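Local atomic coordinates of ABC transporter (PDB entry 4G68), a protein that probably serves as the extracellular solute-binding component of an ABC transporter that takes up sugars released from xylan in a thermophilic bacterium. Residues T42-F47 with E94-F99; E162-Y167 with K271-F276. One frame throughout, in Å; residues are numbered along the deposited sequence.

Overall arrangement
Interactions 1 and 2 sit on opposite sides of the chain's centre, with their centres about 38 Å apart, yet both reach one mixed sheet. Both are mostly buried, with partly exposed residues among them (T42 and W44 in interaction 1, L163 in interaction 2), but differ in chemistry. In interaction 1 (T42-F47 with E94-F99) backbone bonds join two neighbouring parallel strands, reciprocal T42-D97 bonds add to them, and apolar side chains cover both faces. Interaction 2 (E162-Y167 with K271-F276) lays a short helix against A272-M274 and relies on van der Waals and Met-aromatic contacts. No element is shared, but strand 144-160, leading into the helix of interaction 2, and strand 98-102 of interaction 1 both pair with strand 317-325.

Interaction 1. Residues T42-F47 with E94-F99; sequences TFWNLF and EAPDIF
The strands of T42-F47 and E94-F99 pair in parallel, F43 beside I98 and W44 beside F99, through backbone bonds from I98 N to T42 O (2.9 Å) and from W44 N to I98 O (2.9 Å). Just before the second strand begins, T42 and D97 bond reciprocally: T42 N donates to D97 OD2 at 2.7 Å through the anti lone pair, while D97 N donates to T42 OG1 at 3.1 Å. A chi1 of 50° puts T42 OG1 between the backbone N and carbonyl carbon, facing D97 N. OD1 is bonded to S329 OG, so both carboxylate oxygens are held. Strands 40-45 and 98-102 are adjacent in the sheet of a periplasmic-binding-protein fold; helix 52-66, which follows the first, packs on F43, while helix 79-91, which precedes the second, packs on W44 and F99. On one face of the sheet P96 lies against the W44 indole, its CD 3.6 Å from the centroid of the six-membered ring and only 9° off the normal, a CH-pi contact; CG lies over the W44 CG-CD2 bond (3.6 Å from CD2), and CB over CD1 and NE1. K85 adds a cation-pi contact to this indole. F43 and I98 share the other face, where F43 CD1 touches I98 CG2 at 3.6 Å and helix 332-353 packs against both; the F43 ring edge is turned to the I98 carbonyl.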
loop_
_atom_site.group_PDB
_atom_site.type_symbol
_atom_site.label_atom_id
_atom_site.label_comp_id
_atom_site.label_asym_id
_atom_site.label_seq_id
_atom_site.Cartn_x
_atom_site.Cartn_y
_atom_site.Cartn_z
ATOM N N THR C 42 -24.361 -6.867 -0.217
ATOM C CA THR C 42 -23.652 -5.670 0.197
ATOM C C THR C 42 -22.144 -5.811 -0.105
ATOM O O THR C 42 -21.565 -6.894 0.005
ATOM C CB THR C 42 -23.902 -5.351 1.663
ATOM O OG1 THR C 42 -23.670 -6.527 2.454
ATOM C CG2 THR C 42 -25.379 -4.896 1.831
ATOM N N PHE C 43 -21.527 -4.701 -0.505
ATOM C CA PHE C 43 -20.101 -4.725 -0.853
ATOM C C PHE C 43 -19.481 -3.465 -0.276
ATOM O O PHE C 43 -19.962 -2.370 -0.582
ATOM C CB PHE C 43 -19.964 -4.735 -2.377
ATOM C CG PHE C 43 -18.564 -4.495 -2.883
ATOM C CD1 PHE C 43 -17.465 -5.213 -2.369
ATOM C CD2 PHE C 43 -18.347 -3.545 -3.908
ATOM C CE1 PHE C 43 -16.191 -4.986 -2.849
ATOM C CE2 PHE C 43 -17.062 -3.325 -4.387
ATOM C CZ PHE C 43 -15.994 -4.057 -3.867
ATOM N N TRP C 44 -18.485 -3.615 0.610
ATOM C CA TRP C 44 -17.770 -2.449 1.117
ATOM C C TRP C 44 -16.390 -2.328 0.502
ATOM O O TRP C 44 -15.704 -3.333 0.327
ATOM C CB TRP C 44 -17.600 -2.491 2.634
ATOM C CG TRP C 44 -18.907 -2.505 3.441
ATOM C CD1 TRP C 44 -20.223 -2.414 2.980
ATOM C CD2 TRP C 44 -19.024 -2.615 4.907
ATOM N NE1 TRP C 44 -21.132 -2.475 4.035
ATOM C CE2 TRP C 44 -20.476 -2.577 5.214
ATOM C CE3 TRP C 44 -18.109 -2.736 5.951
ATOM C CZ2 TRP C 44 -20.955 -2.691 6.508
ATOM C CZ3 TRP C 44 -18.610 -2.846 7.263
ATOM C CH2 TRP C 44 -20.002 -2.820 7.530
ATOM N N ASN C 45 -15.973 -1.090 0.206
ATOM C CA ASN C 45 -14.602 -0.805 -0.284
ATOM C C ASN C 45 -14.154 0.606 0.125
ATOM O O ASN C 45 -14.948 1.369 0.722
ATOM C CB ASN C 45 -14.489 -1.040 -1.805
ATOM C CG ASN C 45 -15.328 -0.064 -2.604
ATOM O OD1 ASN C 45 -14.907 1.077 -2.842
ATOM N ND2 ASN C 45 -16.526 -0.489 -2.993
ATOM N N LEU C 46 -12.896 0.944 -0.176
ATOM C CA LEU C 46 -12.331 2.227 0.261
ATOM C C LEU C 46 -11.987 3.193 -0.890
ATOM O O LEU C 46 -11.320 4.235 -0.661
ATOM C CB LEU C 46 -11.121 2.024 1.164
ATOM C CG LEU C 46 -9.886 1.305 0.608
ATOM C CD1 LEU C 46 -9.444 1.794 -0.772
ATOM C CD2 LEU C 46 -8.716 1.417 1.583
ATOM N N PHE C 47 -12.454 2.873 -2.109
ATOM C CA PHE C 47 -12.189 3.723 -3.297
ATOM C C PHE C 47 -12.964 5.053 -3.363
ATOM O O PHE C 47 -13.932 5.231 -4.135
ATOM C CB PHE C 47 -12.335 2.926 -4.588
ATOM C CG PHE C 47 -11.276 1.886 -4.762
ATOM C CD1 PHE C 47 -9.980 2.236 -5.132
ATOM C CD2 PHE C 47 -11.570 0.543 -4.548
ATOM C CE1 PHE C 47 -9.004 1.251 -5.289
ATOM C CE2 PHE C 47 -10.595 -0.435 -4.680
ATOM C CZ PHE C 47 -9.306 -0.080 -5.064
ATOM N N GLU C 94 -21.571 -8.462 11.665
ATOM C CA GLU C 94 -22.438 -7.585 10.873
ATOM C C GLU C 94 -21.675 -7.041 9.681
ATOM O O GLU C 94 -21.963 -5.927 9.194
ATOM C CB GLU C 94 -22.917 -6.422 11.719
ATOM C CG GLU C 94 -23.376 -6.853 13.087
ATOM C CD GLU C 94 -24.041 -5.751 13.851
ATOM O OE1 GLU C 94 -25.078 -6.062 14.461
ATOM O OE2 GLU C 94 -23.559 -4.594 13.835
ATOM N N ALA C 95 -20.698 -7.835 9.230
ATOM C CA ALA C 95 -19.963 -7.551 7.990
ATOM C C ALA C 95 -20.839 -7.757 6.733
ATOM O O ALA C 95 -21.779 -8.582 6.761
ATOM C CB ALA C 95 -18.707 -8.393 7.932
ATOM N N PRO C 96 -20.517 -7.041 5.625
ATOM C CA PRO C 96 -21.208 -7.164 4.360
ATOM C C PRO C 96 -20.917 -8.500 3.744
ATOM O O PRO C 96 -20.052 -9.210 4.219
ATOM C CB PRO C 96 -20.552 -6.091 3.497
ATOM C CG PRO C 96 -19.126 -6.092 3.970
ATOM C CD PRO C 96 -19.262 -6.244 5.476
ATOM N N ASP C 97 -21.666 -8.833 2.701
ATOM C CA ASP C 97 -21.465 -10.073 1.952
ATOM C C ASP C 97 -20.052 -10.101 1.411
ATOM O O ASP C 97 -19.344 -11.114 1.564
ATOM C CB ASP C 97 -22.448 -10.106 0.764
ATOM C CG ASP C 97 -23.884 -10.216 1.203
ATOM O OD1 ASP C 97 -24.244 -11.284 1.790
ATOM O OD2 ASP C 97 -24.627 -9.223 1.003
ATOM N N ILE C 98 -19.642 -8.966 0.804
ATOM C CA ILE C 98 -18.305 -8.828 0.214
ATOM C C ILE C 98 -17.600 -7.598 0.755
ATOM O O ILE C 98 -18.197 -6.529 0.834
ATOM C CB ILE C 98 -18.338 -8.672 -1.324
ATOM C CG1 ILE C 98 -19.170 -9.771 -1.981
ATOM C CG2 ILE C 98 -16.927 -8.758 -1.871
ATOM C CD1 ILE C 98 -19.702 -9.414 -3.336
ATOM N N PHE C 99 -16.353 -7.762 1.143
ATOM C CA PHE C 99 -15.570 -6.655 1.665
ATOM C C PHE C 99 -14.138 -6.647 1.162
ATOM O O PHE C 99 -13.477 -7.695 1.152
ATOM C CB PHE C 99 -15.625 -6.598 3.216
ATOM C CG PHE C 99 -14.962 -7.760 3.931
ATOM C CD1 PHE C 99 -13.609 -7.695 4.358
ATOM C CD2 PHE C 99 -15.698 -8.891 4.239
ATOM C CE1 PHE C 99 -13.022 -8.762 5.030
ATOM C CE2 PHE C 99 -15.122 -9.952 4.913
ATOM C CZ PHE C 99 -13.788 -9.883 5.327
#

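Interaction 2. Residues E162-Y167 with K271-F276; sequences ELFDKY and KAAMYF
F164 meets A273 and M274 with the edge of its ring, the main side-chain contact between helix 161-166 and segment K271-F276. Its CB leaves the helix to one side of the other segment, and a chi1 of -85° sets CG anti to the carbonyl carbon, from where the ring extends toward A273 and M274 and is carried across to CE2. This atom lies 3.7 Å from A273 O and 3.9 Å from A273 CB. M274 CG is 3.8 Å from both CE2 and CZ of F164, at the edge between them, and CZ, at the tip, is equally close to M274 SD. Both A273 O and M274 CG lie near the ring plane. The sulfur also approaches edge-on, 5.2 Å from the ring centroid and 88° off the normal, which makes this a Met-aromatic contact at the rim; the two side chains cross at about a right angle. L163, the residue before F164, points its CB toward K271-F276 and brings CD1 to 3.4 Å from A272 O. Y167 is the first residue to leave the helical backbone path, though its N still bonds to L163 O. Within this lobe of the solute-binding fold, F185 of helix 175-187 meets F164 edge-to-face and also touches A273, while L178 of that helix and L157 and I159 of strand 144-160 pack around M274.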
loop_
_atom_site.group_PDB
_atom_site.type_symbol
_atom_site.label_atom_id
_atom_site.label_comp_id
_atom_site.label_asym_id
_atom_site.label_seq_id
_atom_site.Cartn_x
_atom_site.Cartn_y
_atom_site.Cartn_z
ATOM N N GLU C 162 10.226 18.199 -13.282
ATOM C CA GLU C 162 10.245 19.644 -13.578
ATOM C C GLU C 162 10.954 20.385 -12.450
ATOM O O GLU C 162 11.715 21.332 -12.697
ATOM C CB GLU C 162 8.849 20.205 -13.732
ATOM C CG GLU C 162 8.860 21.693 -14.123
ATOM C CD GLU C 162 7.457 22.236 -14.316
ATOM O OE1 GLU C 162 7.009 22.280 -15.484
ATOM O OE2 GLU C 162 6.810 22.604 -13.305
ATOM N N LEU C 163 10.727 19.936 -11.212
ATOM C CA LEU C 163 11.317 20.625 -10.054
ATOM C C LEU C 163 12.817 20.339 -9.995
ATOM O O LEU C 163 13.620 21.259 -9.708
ATOM C CB LEU C 163 10.579 20.285 -8.730
ATOM C CG LEU C 163 9.281 21.138 -8.507
ATOM C CD1 LEU C 163 8.420 20.709 -7.335
ATOM C CD2 LEU C 163 9.556 22.627 -8.390
ATOM N N PHE C 164 13.186 19.089 -10.277
ATOM C CA PHE C 164 14.606 18.689 -10.280
ATOM C C PHE C 164 15.357 19.507 -11.375
ATOM O O PHE C 164 16.440 20.085 -11.095
ATOM C CB PHE C 164 14.776 17.138 -10.422
ATOM C CG PHE C 164 14.700 16.388 -9.112
ATOM C CD1 PHE C 164 15.860 15.885 -8.500
ATOM C CD2 PHE C 164 13.482 16.193 -8.465
ATOM C CE1 PHE C 164 15.805 15.218 -7.269
ATOM C CE2 PHE C 164 13.413 15.516 -7.252
ATOM C CZ PHE C 164 14.573 15.024 -6.644
ATOM N N ASP C 165 14.757 19.599 -12.565
ATOM C CA ASP C 165 15.362 20.304 -13.724
ATOM C C ASP C 165 15.528 21.800 -13.407
ATOM O O ASP C 165 16.657 22.389 -13.541
ATOM C CB ASP C 165 14.517 20.117 -15.003
ATOM C CG ASP C 165 14.661 18.717 -15.645
ATOM O OD1 ASP C 165 15.406 17.850 -15.122
ATOM O OD2 ASP C 165 13.992 18.482 -16.694
ATOM N N LYS C 166 14.429 22.422 -12.944
ATOM C CA LYS C 166 14.435 23.843 -12.551
ATOM C C LYS C 166 15.569 24.216 -11.580
ATOM O O LYS C 166 16.164 25.314 -11.668
ATOM C CB LYS C 166 13.099 24.226 -11.928
ATOM C CG LYS C 166 12.991 25.719 -11.654
ATOM C CD LYS C 166 11.634 26.072 -11.061
ATOM C CE LYS C 166 11.587 27.541 -10.710
ATOM N NZ LYS C 166 10.414 27.855 -9.828
ATOM N N TYR C 167 15.840 23.334 -10.615
ATOM C CA TYR C 167 16.922 23.576 -9.653
ATOM C C TYR C 167 18.201 22.830 -9.902
ATOM O O TYR C 167 19.076 22.857 -9.054
ATOM C CB TYR C 167 16.431 23.312 -8.248
ATOM C CG TYR C 167 15.320 24.248 -7.931
ATOM C CD1 TYR C 167 15.588 25.536 -7.492
ATOM C CD2 TYR C 167 13.990 23.870 -8.148
ATOM C CE1 TYR C 167 14.552 26.425 -7.228
ATOM C CE2 TYR C 167 12.944 24.741 -7.888
ATOM C CZ TYR C 167 13.214 26.015 -7.424
ATOM O OH TYR C 167 12.144 26.857 -7.162
ATOM N N LYS C 271 3.944 21.139 -5.354
ATOM C CA LYS C 271 4.462 21.861 -4.181
ATOM C C LYS C 271 5.529 21.099 -3.403
ATOM O O LYS C 271 5.945 21.525 -2.310
ATOM C CB LYS C 271 3.319 22.297 -3.224
ATOM C CG LYS C 271 2.314 23.286 -3.816
ATOM C CD LYS C 271 1.281 23.629 -2.760
ATOM C CE LYS C 271 0.207 24.587 -3.279
ATOM N NZ LYS C 271 0.678 25.984 -3.099
ATOM N N ALA C 272 5.974 19.967 -3.944
ATOM C CA ALA C 272 7.128 19.243 -3.331
ATOM C C ALA C 272 7.930 18.529 -4.394
ATOM O O ALA C 272 7.331 18.070 -5.404
ATOM C CB ALA C 272 6.651 18.253 -2.281
ATOM N N ALA C 273 9.265 18.460 -4.185
ATOM C CA ALA C 273 10.204 17.688 -5.094
ATOM C C ALA C 273 9.835 16.207 -5.242
ATOM O O ALA C 273 9.798 15.709 -6.396
ATOM C CB ALA C 273 11.644 17.770 -4.578
ATOM N N MET C 274 9.611 15.532 -4.076
ATOM C CA MET C 274 9.425 14.091 -3.922
ATOM C C MET C 274 8.257 13.665 -3.021
ATOM O O MET C 274 7.660 14.479 -2.311
ATOM C CB MET C 274 10.735 13.344 -3.456
ATOM C CG MET C 274 12.040 13.765 -4.151
ATOM S SD MET C 274 13.595 13.137 -3.454
ATOM C CE MET C 274 13.731 11.514 -4.192
ATOM N N TYR C 275 7.831 12.400 -3.225
ATOM C CA TYR C 275 6.822 11.697 -2.386
ATOM C C TYR C 275 7.254 10.284 -2.388
ATOM O O TYR C 275 7.660 9.752 -3.449
ATOM C CB TYR C 275 5.555 11.675 -3.089
ATOM C CG TYR C 275 4.392 11.099 -2.400
ATOM C CD1 TYR C 275 3.483 11.928 -1.727
ATOM C CD2 TYR C 275 4.084 9.717 -2.520
ATOM C CE1 TYR C 275 2.362 11.398 -1.110
ATOM C CE2 TYR C 275 2.957 9.199 -1.898
ATOM C CZ TYR C 275 2.096 10.025 -1.198
ATOM O OH TYR C 275 0.979 9.473 -0.556
ATOM N N PHE C 276 7.093 9.636 -1.237
ATOM C CA PHE C 276 7.368 8.240 -1.216
ATOM C C PHE C 276 6.215 7.417 -0.651
ATOM O O PHE C 276 5.674 7.701 0.387
ATOM C CB PHE C 276 8.664 7.970 -0.445
ATOM C CG PHE C 276 8.951 6.529 -0.295
ATOM C CD1 PHE C 276 9.526 5.822 -1.337
ATOM C CD2 PHE C 276 8.602 5.852 0.878
ATOM C CE1 PHE C 276 9.748 4.464 -1.247
ATOM C CE2 PHE C 276 8.802 4.483 0.962
ATOM C CZ PHE C 276 9.384 3.809 -0.074
#